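Local coordinates for DUF4393 domain-containing protein (Alcanivorax borkumensis, PDB 3H35) that is of unknown function but belongs to the abortive infection alpha (Abi_alpha) family, consistent with a possible part in bacterial defence against phage, at residues R49-L54 / R60-L65; Y89-A94 / Q101-I106; H112-G117 / E160-S165; K143-L148 / P153-R158. One frame throughout, in Å; residues are numbered along the deposited sequence.

Contact 1. Residues R49-L54 / R60-L65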
loop_
_atom_site.group_PDB
_atom_site.type_symbol
_atom_site.label_atom_id
_atom_site.label_comp_id
_atom_site.label_asym_id
_atom_site.label_seq_id
_atom_site.Cartn_x
_atom_site.Cartn_y
_atom_site.Cartn_z
ATOM N N ARG A 49 -13.389 7.616 6.378
ATOM C CA ARG A 49 -12.426 6.546 6.325
ATOM C C ARG A 49 -11.047 7.024 5.831
ATOM O O ARG A 49 -10.017 6.571 6.307
ATOM C CB ARG A 49 -13.015 5.507 5.373
ATOM C CG ARG A 49 -12.299 4.293 5.203
ATOM C CD ARG A 49 -13.114 3.335 4.309
ATOM N NE ARG A 49 -12.942 3.591 2.886
ATOM C CZ ARG A 49 -13.598 2.925 1.943
ATOM N NH1 ARG A 49 -14.520 2.034 2.279
ATOM N NH2 ARG A 49 -13.353 3.173 0.666
ATOM N N HIS A 50 -11.013 7.933 4.872
ATOM C CA HIS A 50 -9.748 8.333 4.292
ATOM C C HIS A 50 -9.235 9.681 4.771
ATOM O O HIS A 50 -8.048 9.876 4.735
ATOM C CB HIS A 50 -9.811 8.309 2.776
ATOM C CG HIS A 50 -10.066 6.944 2.225
ATOM N ND1 HIS A 50 -9.211 5.887 2.453
ATOM C CD2 HIS A 50 -11.087 6.450 1.488
ATOM C CE1 HIS A 50 -9.682 4.801 1.858
ATOM N NE2 HIS A 50 -10.810 5.121 1.249
ATOM N N LEU A 51 -10.101 10.599 5.209
ATOM C CA LEU A 51 -9.648 11.954 5.592
ATOM C C LEU A 51 -9.787 12.155 7.103
ATOM O O LEU A 51 -8.853 12.607 7.726
ATOM C CB LEU A 51 -10.413 13.085 4.860
ATOM C CG LEU A 51 -10.239 13.153 3.342
ATOM C CD1 LEU A 51 -11.022 14.364 2.792
ATOM C CD2 LEU A 51 -8.718 13.125 2.948
ATOM N N ALA A 52 -10.924 11.794 7.693
ATOM C CA ALA A 52 -11.128 12.040 9.124
ATOM C C ALA A 52 -10.177 11.146 9.906
ATOM O O ALA A 52 -9.756 11.521 11.002
ATOM C CB ALA A 52 -12.593 11.786 9.553
ATOM N N SER A 53 -9.800 10.003 9.321
ATOM C CA SER A 53 -8.867 9.085 9.984
ATOM C C SER A 53 -7.393 9.551 9.927
ATOM O O SER A 53 -6.527 8.986 10.570
ATOM C CB SER A 53 -8.979 7.702 9.333
ATOM O OG SER A 53 -8.502 7.747 7.988
ATOM N N LEU A 54 -7.083 10.557 9.112
ATOM C CA LEU A 54 -5.743 11.104 9.088
ATOM C C LEU A 54 -5.385 11.704 10.454
ATOM O O LEU A 54 -6.247 12.237 11.131
ATOM C CB LEU A 54 -5.650 12.190 8.021
ATOM C CG LEU A 54 -5.795 11.765 6.542
ATOM C CD1 LEU A 54 -5.740 13.057 5.674
ATOM C CD2 LEU A 54 -4.692 10.745 6.077
ATOM N N ARG A 60 -2.887 18.278 7.754
ATOM C CA ARG A 60 -2.258 19.551 7.442
ATOM C C ARG A 60 -1.385 19.451 6.174
ATOM O O ARG A 60 -1.362 20.378 5.345
ATOM C CB ARG A 60 -1.467 20.075 8.664
ATOM C CG ARG A 60 -2.355 20.560 9.817
ATOM C CD ARG A 60 -1.575 21.253 10.887
ATOM N NE ARG A 60 -1.158 22.540 10.370
ATOM C CZ ARG A 60 -1.823 23.679 10.493
ATOM N NH1 ARG A 60 -2.955 23.740 11.187
ATOM N NH2 ARG A 60 -1.333 24.779 9.929
ATOM N N LEU A 61 -0.680 18.313 6.009
ATOM C CA LEU A 61 0.066 18.045 4.771
ATOM C C LEU A 61 -0.852 17.970 3.551
ATOM O O LEU A 61 -0.577 18.559 2.524
ATOM C CB LEU A 61 0.863 16.729 4.862
ATOM C CG LEU A 61 2.112 16.737 5.727
ATOM C CD1 LEU A 61 2.583 15.267 5.996
ATOM C CD2 LEU A 61 3.172 17.615 5.037
ATOM N N LEU A 62 -1.953 17.229 3.663
ATOM C CA LEU A 62 -2.892 17.137 2.549
ATOM C C LEU A 62 -3.482 18.518 2.236
ATOM O O LEU A 62 -3.617 18.891 1.078
ATOM C CB LEU A 62 -3.982 16.095 2.809
ATOM C CG LEU A 62 -4.784 15.645 1.569
ATOM C CD1 LEU A 62 -3.869 15.105 0.431
ATOM C CD2 LEU A 62 -5.850 14.576 1.921
ATOM N N ALA A 63 -3.844 19.277 3.274
ATOM C CA ALA A 63 -4.336 20.632 3.076
ATOM C C ALA A 63 -3.336 21.466 2.268
ATOM O O ALA A 63 -3.717 22.195 1.379
ATOM C CB ALA A 63 -4.607 21.339 4.461
ATOM N N ALA A 64 -2.070 21.371 2.618
ATOM C CA ALA A 64 -1.039 22.182 1.969
ATOM C C ALA A 64 -0.946 21.760 0.484
ATOM O O ALA A 64 -0.649 22.572 -0.385
ATOM C CB ALA A 64 0.320 22.023 2.701
ATOM N N LEU A 65 -1.238 20.492 0.192
ATOM C CA LEU A 65 -1.225 20.028 -1.187
ATOM C C LEU A 65 -2.505 20.307 -1.980
ATOM O O LEU A 65 -2.512 20.202 -3.220
ATOM C CB LEU A 65 -0.942 18.527 -1.218
ATOM C CG LEU A 65 0.458 18.154 -0.756
ATOM C CD1 LEU A 65 0.438 16.651 -0.385
ATOM C CD2 LEU A 65 1.534 18.528 -1.818
#
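Helices 42-52 and 56-65, consecutive in the chain and joined by a short turn, meet through Leu51 on the first, Leu54 in the turn that follows it, and Leu62 on the second. Leu62 lies with CG anti to its backbone N (chi1 -164°), which carries the branch toward the first segment, and chi2 (55°) turns one methyl, CD2, to both partners. This methyl touches Leu51 CD2 at 3.4 Å, closer than usual van der Waals contact, and meets Leu54 CD1 at a more relaxed 4.1 Å. Both Leu51 and Leu54 cross the Leu62 side chain at about a right angle, so the contact is made by methyl ends and not by side chains lying alongside one another. The backbones stay well apart, with Leu51 CA 9.0 Å from Leu62 CA. In the fold this helical pair packs against the sheet and the C-terminal helix: Leu62 also rests on Ile164 of strand 156-164 and on Trp172 of helix 166-175, while Leu51 reaches Met175. The turn that brings Leu54 back to Leu62 is held from within. Leu54 N donates to Leu51 O at 3.0 Å, and Ser53 OG donates to Arg49 O at 2.6 Å, coming from above the carbonyl plane. Earlier in the helix, Arg49 CG lies over the centre of one face of the His50 ring. The Arg49 guanidinium curls round so that Arg49 NH2 donates to His50 NE2 at 3.3 Å, a bent bond of 143°. The other terminal nitrogen, Arg49 NH1, forms a salt bridge with Glu58 and a hydrogen bond with Ser53 O, both of the second subunit.

Contact 2. Residues Y89-A94 / Q101-I106. With EDO (1,2-ethanediol), chain D.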
loop_
_atom_site.group_PDB
_atom_site.type_symbol
_atom_site.label_atom_id
_atom_site.label_comp_id
_atom_site.label_asym_id
_atom_site.label_seq_id
_atom_site.Cartn_x
_atom_site.Cartn_y
_atom_site.Cartn_z
ATOM N N TYR A 89 11.460 4.605 1.046
ATOM C CA TYR A 89 11.436 5.622 2.052
ATOM C C TYR A 89 11.262 6.931 1.336
ATOM O O TYR A 89 11.792 7.112 0.255
ATOM C CB TYR A 89 12.770 5.653 2.822
ATOM C CG TYR A 89 12.822 6.575 4.041
ATOM C CD1 TYR A 89 12.452 6.107 5.284
ATOM C CD2 TYR A 89 13.328 7.893 3.966
ATOM C CE1 TYR A 89 12.531 6.895 6.393
ATOM C CE2 TYR A 89 13.389 8.703 5.111
ATOM C CZ TYR A 89 12.998 8.167 6.302
ATOM O OH TYR A 89 13.039 8.890 7.475
ATOM N N ARG A 90 10.505 7.830 1.930
ATOM C CA ARG A 90 10.280 9.124 1.334
ATOM C C ARG A 90 10.391 10.210 2.380
ATOM O O ARG A 90 10.025 9.993 3.521
ATOM C CB ARG A 90 8.957 9.181 0.611
ATOM C CG ARG A 90 9.039 8.513 -0.727
ATOM C CD ARG A 90 7.766 8.597 -1.551
ATOM N NE ARG A 90 8.105 8.543 -2.979
ATOM C CZ ARG A 90 7.424 7.894 -3.910
ATOM N NH1 ARG A 90 6.350 7.175 -3.593
ATOM N NH2 ARG A 90 7.845 7.941 -5.165
ATOM N N TYR A 91 10.944 11.353 1.965
ATOM C CA TYR A 91 11.226 12.461 2.855
ATOM C C TYR A 91 10.886 13.767 2.161
ATOM O O TYR A 91 11.019 13.895 0.964
ATOM C CB TYR A 91 12.705 12.438 3.311
ATOM C CG TYR A 91 13.021 13.449 4.384
ATOM C CD1 TYR A 91 12.870 13.132 5.740
ATOM C CD2 TYR A 91 13.420 14.737 4.049
ATOM C CE1 TYR A 91 13.134 14.077 6.734
ATOM C CE2 TYR A 91 13.679 15.692 5.032
ATOM C CZ TYR A 91 13.532 15.356 6.370
ATOM O OH TYR A 91 13.786 16.321 7.341
ATOM N N SER A 92 10.438 14.746 2.920
ATOM C CA SER A 92 10.140 16.042 2.337
ATOM C C SER A 92 10.268 17.057 3.423
ATOM O O SER A 92 10.213 16.690 4.600
ATOM C CB SER A 92 8.722 16.071 1.772
ATOM O OG SER A 92 8.400 17.352 1.247
ATOM N N ASN A 93 10.447 18.323 3.038
ATOM C CA ASN A 93 10.358 19.439 3.983
ATOM C C ASN A 93 9.008 20.153 3.930
ATOM O O ASN A 93 8.845 21.185 4.561
ATOM C CB ASN A 93 11.545 20.431 3.815
ATOM C CG ASN A 93 11.590 21.073 2.452
ATOM O OD1 ASN A 93 11.017 20.560 1.487
ATOM N ND2 ASN A 93 12.294 22.206 2.351
ATOM N N ALA A 94 8.039 19.577 3.218
ATOM C CA ALA A 94 6.695 20.156 3.093
ATOM C C ALA A 94 6.050 20.339 4.479
ATOM O O ALA A 94 5.217 21.196 4.654
ATOM C CB ALA A 94 5.804 19.273 2.214
ATOM N N GLN A 101 3.068 19.451 13.570
ATOM C CA GLN A 101 3.632 19.429 14.919
ATOM C C GLN A 101 4.950 18.667 14.990
ATOM O O GLN A 101 5.950 19.197 15.499
ATOM C CB GLN A 101 2.603 18.812 15.896
ATOM C CG GLN A 101 3.125 18.650 17.334
ATOM C CD GLN A 101 2.022 18.322 18.315
ATOM O OE1 GLN A 101 1.007 17.709 17.977
ATOM N NE2 GLN A 101 2.218 18.736 19.537
ATOM N N CYS A 102 4.971 17.430 14.469
ATOM C CA CYS A 102 6.135 16.583 14.635
ATOM C C CYS A 102 6.763 16.261 13.300
ATOM O O CYS A 102 6.378 15.270 12.638
ATOM C CB CYS A 102 5.764 15.278 15.342
ATOM S SG CYS A 102 5.169 15.621 17.010
ATOM N N ASN A 103 7.742 17.067 12.935
ATOM C CA ASN A 103 8.388 16.912 11.673
ATOM C C ASN A 103 9.237 15.647 11.642
ATOM O O ASN A 103 9.612 15.176 10.568
ATOM C CB ASN A 103 9.262 18.115 11.365
ATOM C CG ASN A 103 9.498 18.274 9.887
ATOM O OD1 ASN A 103 8.567 18.593 9.128
ATOM N ND2 ASN A 103 10.740 18.032 9.455
ATOM N N ASP A 104 9.550 15.124 12.825
ATOM C CA ASP A 104 10.283 13.863 12.941
ATOM C C ASP A 104 9.539 12.672 12.297
ATOM O O ASP A 104 10.168 11.696 11.949
ATOM C CB ASP A 104 10.533 13.524 14.417
ATOM C CG ASP A 104 11.612 14.380 15.045
ATOM O OD1 ASP A 104 12.188 15.279 14.371
ATOM O OD2 ASP A 104 11.876 14.133 16.244
ATOM N N PHE A 105 8.213 12.769 12.160
ATOM C CA PHE A 105 7.410 11.701 11.581
ATOM C C PHE A 105 7.085 11.892 10.086
ATOM O O PHE A 105 6.168 11.245 9.568
ATOM C CB PHE A 105 6.093 11.599 12.353
ATOM C CG PHE A 105 6.258 11.471 13.849
ATOM C CD1 PHE A 105 7.361 10.824 14.413
ATOM C CD2 PHE A 105 5.282 11.988 14.708
ATOM C CE1 PHE A 105 7.513 10.725 15.801
ATOM C CE2 PHE A 105 5.433 11.920 16.097
ATOM C CZ PHE A 105 6.548 11.257 16.639
ATOM N N ILE A 106 7.766 12.822 9.412
ATOM C CA ILE A 106 7.394 13.119 8.046
ATOM C C ILE A 106 7.435 11.844 7.134
ATOM O O ILE A 106 6.495 11.577 6.362
ATOM C CB ILE A 106 8.240 14.283 7.486
ATOM C CG1 ILE A 106 7.757 14.711 6.098
ATOM C CG2 ILE A 106 9.781 13.912 7.453
ATOM C CD1 ILE A 106 6.277 15.159 5.967
HETATM C C1 EDO D . 6.858 6.047 1.069
HETATM O O1 EDO D . 7.429 5.074 1.960
HETATM C C2 EDO D . 5.910 5.427 0.065
HETATM O O2 EDO D . 6.009 6.165 -1.143
HETATM O O HOH W 1 10.978 11.105 9.047
HETATM O O HOH W 2 11.870 18.226 6.980
HETATM O O HOH W 3 8.726 18.157 6.650
#
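Tyr91 of strand 87-91 and Ile106, in the first turn of helix 106-115, are the residues whose CA atoms come nearest across the contact, 6.5 Å apart. The contact packs the start of that helix on an outermost strand of the sheet within this chain. Ile106 points toward the strand and divides its branches between two partners. Its CG2 meets the Tyr91 ring obliquely, 3.4 Å from Tyr91 CE1, while Ile106 CG1 lies 3.5 Å from Ser92 O. Beyond the ring the hydroxyl approaches Asn103, whose amide plane stands nearly perpendicular to the ring, and a water fills the gap. That water lies 2.7 Å from Tyr91 OH and accepts from Asn103 ND2 at 2.7 Å. A second water donates to Asn103 OD1 at 2.5 Å and to Ser92 O at 2.9 Å. Ser92 OG accepts from Ala94 N in an ST turn and also bonds to Ala72 O. Arg90, whose NH2 pairs with Glu160 and with Glu86 of the second subunit, gives NH1 to O2 of an ethanediol, probably from the crystallisation liquor, at 2.7 Å. No direct hydrogen bond joins the segments: apolar contact at Ile106 is combined with water bridges that satisfy both ends of the Asn103 amide.

Contact 3. Residues H112-G117 / E160-S165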
loop_
_atom_site.group_PDB
_atom_site.type_symbol
_atom_site.label_atom_id
_atom_site.label_comp_id
_atom_site.label_asym_id
_atom_site.label_seq_id
_atom_site.Cartn_x
_atom_site.Cartn_y
_atom_site.Cartn_z
ATOM N N HIS A 112 2.035 6.758 4.773
ATOM C CA HIS A 112 0.586 6.655 4.866
ATOM C C HIS A 112 -0.158 7.388 3.728
ATOM O O HIS A 112 -1.064 6.819 3.143
ATOM C CB HIS A 112 0.113 7.213 6.223
ATOM C CG HIS A 112 -1.358 7.006 6.496
ATOM N ND1 HIS A 112 -1.883 5.796 6.887
ATOM C CD2 HIS A 112 -2.406 7.860 6.414
ATOM C CE1 HIS A 112 -3.184 5.914 7.052
ATOM N NE2 HIS A 112 -3.533 7.159 6.760
ATOM N N LEU A 113 0.201 8.640 3.436
ATOM C CA LEU A 113 -0.457 9.397 2.357
ATOM C C LEU A 113 -0.316 8.677 1.017
ATOM O O LEU A 113 -1.273 8.586 0.258
ATOM C CB LEU A 113 0.108 10.826 2.236
ATOM C CG LEU A 113 -0.207 11.748 3.420
ATOM C CD1 LEU A 113 0.548 13.069 3.288
ATOM C CD2 LEU A 113 -1.741 11.968 3.532
ATOM N N PHE A 114 0.864 8.152 0.744
ATOM C CA PHE A 114 1.093 7.320 -0.473
ATOM C C PHE A 114 0.318 6.025 -0.407
ATOM O O PHE A 114 -0.315 5.682 -1.393
ATOM C CB PHE A 114 2.594 7.026 -0.774
ATOM C CG PHE A 114 3.285 8.176 -1.480
ATOM C CD1 PHE A 114 3.238 8.298 -2.858
ATOM C CD2 PHE A 114 3.917 9.168 -0.753
ATOM C CE1 PHE A 114 3.876 9.380 -3.513
ATOM C CE2 PHE A 114 4.510 10.256 -1.392
ATOM C CZ PHE A 114 4.493 10.346 -2.788
ATOM N N ALA A 115 0.334 5.330 0.736
ATOM C CA ALA A 115 -0.309 3.999 0.796
ATOM C C ALA A 115 -1.799 4.180 0.552
ATOM O O ALA A 115 -2.453 3.301 -0.031
ATOM C CB ALA A 115 -0.061 3.269 2.129
ATOM N N GLN A 116 -2.319 5.325 1.002
ATOM C CA GLN A 116 -3.744 5.641 0.867
ATOM C C GLN A 116 -4.126 6.235 -0.524
ATOM O O GLN A 116 -5.290 6.504 -0.779
ATOM C CB GLN A 116 -4.160 6.594 1.984
ATOM C CG GLN A 116 -4.313 5.949 3.324
ATOM C CD GLN A 116 -5.561 5.149 3.384
ATOM O OE1 GLN A 116 -6.654 5.707 3.465
ATOM N NE2 GLN A 116 -5.425 3.828 3.321
ATOM N N GLY A 117 -3.148 6.451 -1.393
ATOM C CA GLY A 117 -3.400 6.914 -2.750
ATOM C C GLY A 117 -3.762 8.393 -2.805
ATOM O O GLY A 117 -4.337 8.846 -3.778
ATOM N N GLU A 160 12.339 14.029 -6.482
ATOM C CA GLU A 160 11.023 13.996 -7.078
ATOM C C GLU A 160 10.181 15.175 -6.537
ATOM O O GLU A 160 10.661 16.014 -5.760
ATOM C CB GLU A 160 10.390 12.631 -6.791
ATOM C CG GLU A 160 11.192 11.454 -7.403
ATOM C CD GLU A 160 10.567 10.091 -7.168
ATOM O OE1 GLU A 160 9.861 9.891 -6.153
ATOM O OE2 GLU A 160 10.791 9.205 -8.012
ATOM N N THR A 161 8.938 15.239 -6.987
ATOM C CA THR A 161 8.027 16.281 -6.601
ATOM C C THR A 161 6.729 15.697 -6.027
ATOM O O THR A 161 6.112 14.822 -6.638
ATOM C CB THR A 161 7.724 17.153 -7.813
ATOM O OG1 THR A 161 8.971 17.610 -8.382
ATOM C CG2 THR A 161 6.846 18.340 -7.397
ATOM N N LEU A 162 6.332 16.169 -4.851
ATOM C CA LEU A 162 5.146 15.664 -4.159
ATOM C C LEU A 162 3.980 16.502 -4.570
ATOM O O LEU A 162 4.067 17.715 -4.516
ATOM C CB LEU A 162 5.326 15.783 -2.644
ATOM C CG LEU A 162 4.189 15.365 -1.710
ATOM C CD1 LEU A 162 3.962 13.828 -1.819
ATOM C CD2 LEU A 162 4.540 15.810 -0.262
ATOM N N ARG A 163 2.879 15.856 -4.951
ATOM C CA ARG A 163 1.615 16.532 -5.256
ATOM C C ARG A 163 0.427 15.720 -4.785
ATOM O O ARG A 163 0.544 14.532 -4.630
ATOM C CB ARG A 163 1.408 16.663 -6.748
ATOM C CG ARG A 163 2.499 17.329 -7.461
ATOM C CD ARG A 163 2.294 17.079 -8.939
ATOM N NE ARG A 163 3.526 17.466 -9.569
ATOM C CZ ARG A 163 3.865 18.714 -9.832
ATOM N NH1 ARG A 163 3.036 19.707 -9.567
ATOM N NH2 ARG A 163 5.037 18.947 -10.365
ATOM N N ILE A 164 -0.729 16.373 -4.676
ATOM C CA ILE A 164 -1.993 15.696 -4.440
ATOM C C ILE A 164 -2.347 14.832 -5.650
ATOM O O ILE A 164 -2.067 15.208 -6.779
ATOM C CB ILE A 164 -3.141 16.714 -4.130
ATOM C CG1 ILE A 164 -4.317 15.994 -3.462
ATOM C CG2 ILE A 164 -3.654 17.435 -5.413
ATOM C CD1 ILE A 164 -5.215 16.951 -2.704
ATOM N N SER A 165 -2.913 13.665 -5.396
ATOM C CA SER A 165 -3.382 12.758 -6.455
ATOM C C SER A 165 -4.825 13.111 -6.841
ATOM O O SER A 165 -5.514 13.795 -6.094
ATOM C CB SER A 165 -3.363 11.321 -5.951
ATOM O OG SER A 165 -4.427 11.061 -5.042
#
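Phe114 on helix 106-115 reaches across to Leu162 on strand 156-164, while the C-terminal end of the same helix, closed by a Schellman motif at Gly117, meets Ser165, the N-cap of helix 166-175. The Phe114 ring and the Leu162 side chain cross obliquely, with a single methyl doing the touching: Leu162 CD1 is 3.6 Å from Phe114 CE2 and 3.7 Å from Phe114 CZ, against neither a clear face nor a clear edge of the ring. A chi1 of 178° sets the Leu162 branch trans to the main-chain nitrogen and so carries it toward the ring. The ring has a cationic neighbour as well, since Arg90 makes a cation-pi interaction with it. Val119 of the adjacent strand 119-123 packs on both Phe114 and Leu162, so the pair sits where helix and sheet come together. At the other end of the contact the interaction is polar. Gly117 leaves the helix with positive phi, and its N still bonds back to Phe114 O at 2.9 Å. The backbone thus turned offers its carbonyl to Ser165, a link between the closing turn of helix 106-115 and the start of helix 166-175. The same serine hydroxyl also caps Gly168 N, serving both elements at once. Ser165 OG donates to Gly117 O at 2.6 Å, with a C=O...OG angle of 137° and the hydroxyl tilted 21° from the carbonyl plane.

Contact 4. Residues K143-L148 / P153-R158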
loop_
_atom_site.group_PDB
_atom_site.type_symbol
_atom_site.label_atom_id
_atom_site.label_comp_id
_atom_site.label_asym_id
_atom_site.label_seq_id
_atom_site.Cartn_x
_atom_site.Cartn_y
_atom_site.Cartn_z
ATOM N N LYS A 143 20.326 9.577 8.470
ATOM C CA LYS A 143 20.297 8.399 9.325
ATOM C C LYS A 143 19.490 7.245 8.685
ATOM O O LYS A 143 19.937 6.105 8.672
ATOM C CB LYS A 143 19.668 8.775 10.653
ATOM C CG LYS A 143 19.827 7.746 11.740
ATOM C CD LYS A 143 18.965 8.119 12.961
ATOM C CE LYS A 143 19.199 7.176 14.146
ATOM N NZ LYS A 143 20.612 7.312 14.602
ATOM N N ALA A 144 18.313 7.559 8.164
ATOM C CA ALA A 144 17.443 6.544 7.528
ATOM C C ALA A 144 18.162 5.954 6.303
ATOM O O ALA A 144 18.204 4.743 6.114
ATOM C CB ALA A 144 16.094 7.154 7.097
ATOM N N GLN A 145 18.751 6.834 5.514
ATOM C CA GLN A 145 19.483 6.409 4.334
ATOM C C GLN A 145 20.636 5.458 4.713
ATOM O O GLN A 145 20.775 4.445 4.098
ATOM C CB GLN A 145 20.043 7.604 3.565
ATOM C CG GLN A 145 20.771 7.233 2.248
ATOM C CD GLN A 145 21.615 8.377 1.721
ATOM O OE1 GLN A 145 21.940 9.327 2.460
ATOM N NE2 GLN A 145 21.983 8.300 0.439
ATOM N N ALA A 146 21.417 5.810 5.736
ATOM C CA ALA A 146 22.507 4.996 6.163
ATOM C C ALA A 146 21.994 3.640 6.667
ATOM O O ALA A 146 22.559 2.622 6.315
ATOM C CB ALA A 146 23.394 5.737 7.208
ATOM N N GLU A 147 20.893 3.596 7.416
ATOM C CA GLU A 147 20.366 2.307 7.859
ATOM C C GLU A 147 20.010 1.407 6.681
ATOM O O GLU A 147 20.332 0.209 6.661
ATOM C CB GLU A 147 19.125 2.483 8.706
ATOM C CG GLU A 147 19.326 3.183 10.048
ATOM C CD GLU A 147 17.992 3.327 10.815
ATOM O OE1 GLU A 147 17.110 2.438 10.691
ATOM O OE2 GLU A 147 17.835 4.323 11.547
ATOM N N LEU A 148 19.349 1.997 5.693
ATOM C CA LEU A 148 18.917 1.245 4.513
ATOM C C LEU A 148 20.094 0.797 3.656
ATOM O O LEU A 148 20.045 -0.305 3.059
ATOM C CB LEU A 148 17.938 2.074 3.678
ATOM C CG LEU A 148 16.556 2.193 4.292
ATOM C CD1 LEU A 148 15.746 3.288 3.612
ATOM C CD2 LEU A 148 15.831 0.849 4.232
ATOM N N PRO A 153 22.788 -2.113 -0.847
ATOM C CA PRO A 153 23.993 -1.349 -1.092
ATOM C C PRO A 153 23.895 -0.407 -2.276
ATOM O O PRO A 153 24.591 0.581 -2.299
ATOM C CB PRO A 153 25.049 -2.442 -1.317
ATOM C CG PRO A 153 24.304 -3.573 -1.828
ATOM C CD PRO A 153 22.972 -3.538 -1.172
ATOM N N LYS A 154 23.021 -0.704 -3.231
ATOM C CA LYS A 154 22.826 0.142 -4.410
ATOM C C LYS A 154 21.758 1.258 -4.225
ATOM O O LYS A 154 21.508 2.056 -5.148
ATOM C CB LYS A 154 22.500 -0.755 -5.616
ATOM C CG LYS A 154 23.746 -1.550 -6.015
ATOM C CD LYS A 154 23.493 -2.826 -6.766
ATOM C CE LYS A 154 24.799 -3.652 -6.812
ATOM N NZ LYS A 154 24.492 -5.115 -7.098
ATOM N N LEU A 155 21.178 1.326 -3.027
ATOM C CA LEU A 155 20.153 2.327 -2.671
ATOM C C LEU A 155 20.486 3.675 -3.287
ATOM O O LEU A 155 21.614 4.154 -3.177
ATOM C CB LEU A 155 20.126 2.528 -1.149
ATOM C CG LEU A 155 18.958 3.256 -0.524
ATOM C CD1 LEU A 155 17.706 2.359 -0.549
ATOM C CD2 LEU A 155 19.287 3.676 0.920
ATOM N N SER A 156 19.504 4.308 -3.896
ATOM C CA SER A 156 19.736 5.639 -4.445
ATOM C C SER A 156 18.673 6.637 -4.039
ATOM O O SER A 156 17.470 6.288 -3.872
ATOM C CB SER A 156 19.837 5.588 -5.984
ATOM O OG SER A 156 18.682 4.996 -6.531
ATOM N N ILE A 157 19.114 7.883 -3.940
ATOM C CA ILE A 157 18.215 9.015 -3.759
ATOM C C ILE A 157 17.763 9.451 -5.113
ATOM O O ILE A 157 18.574 9.633 -6.013
ATOM C CB ILE A 157 18.897 10.242 -3.173
ATOM C CG1 ILE A 157 19.530 9.903 -1.819
ATOM C CG2 ILE A 157 17.860 11.392 -3.031
ATOM C CD1 ILE A 157 20.238 11.053 -1.124
ATOM N N ARG A 158 16.468 9.658 -5.247
ATOM C CA ARG A 158 15.942 10.314 -6.408
ATOM C C ARG A 158 15.137 11.512 -5.993
ATOM O O ARG A 158 14.249 11.400 -5.146
ATOM C CB ARG A 158 15.072 9.375 -7.230
ATOM C CG ARG A 158 14.673 9.981 -8.545
ATOM C CD ARG A 158 14.013 8.932 -9.460
ATOM N NE ARG A 158 13.782 9.440 -10.820
ATOM C CZ ARG A 158 12.614 9.898 -11.282
ATOM N NH1 ARG A 158 12.516 10.328 -12.539
ATOM N NH2 ARG A 158 11.535 9.923 -10.514
#
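Leu155 pushes one methyl, CD2, into the flank of helix 139-151 between Gln145 and Leu148. That methyl sits 3.5 Å from Leu148 CB, a tight carbon pair, and 3.6 Å from the main-chain Gln145 O, with Gln145 CG a little further off at 4.1 Å. It is the base of the Leu148 side chain, and not its branched end, that takes the contact. Two residues on, the Ile157 and Gln145 side chains cross at about a right angle, with Gln145 NE2 3.6 Å from Ile157 CD1 and 3.7 Å from Ile157 CG1. Gln145 reaches this far because its chain runs almost fully stretched (chi1 -177°, chi2 -165°). The oxygen end of the amide, OE1, is hydrogen-bonded to Arg142 one turn back along the helix, a bond that can fix which end of the group is turned to the isoleucine. Further out, strand 156-164 is pinned to strand 71-77 by backbone bonds from Ser156 and Arg158 to Tyr77 and Thr75. Leu148 and Ile157 both pack on Leu76 of that strand, and Pro166 of the third subunit packs on Leu148. The contact thus joins helix 139-151 to the strand that follows it directly in the chain. No hydrogen bond crosses between the segments, so their association rests on van der Waals packing, with the Gln145 amide meeting hydrocarbon while its polar bond is made within the helix.

The contacts follow the chain from the paired helices 42-52 and 56-65 (contact 1), through strand 87-91 and the start of helix 106-115 (contact 2), to contacts 3 and 4 on strand 156-164; contact 4 falls in the sequence between the two segments of contact 3. Contacts 2, 3 and 4 all reach the four-stranded antiparallel sheet. Contact 3 lies nearest the middle, its centre about 11 Å from that of contact 1 and 13 Å from that of contact 2, touching both. Contacts 2 and 4 touch through Tyr89, which packs on Ala144 and Leu148. Contacts 1 and 4 stand at opposite sides, centres about 28 Å apart. Each also touches the third subunit of the three-chain assembly.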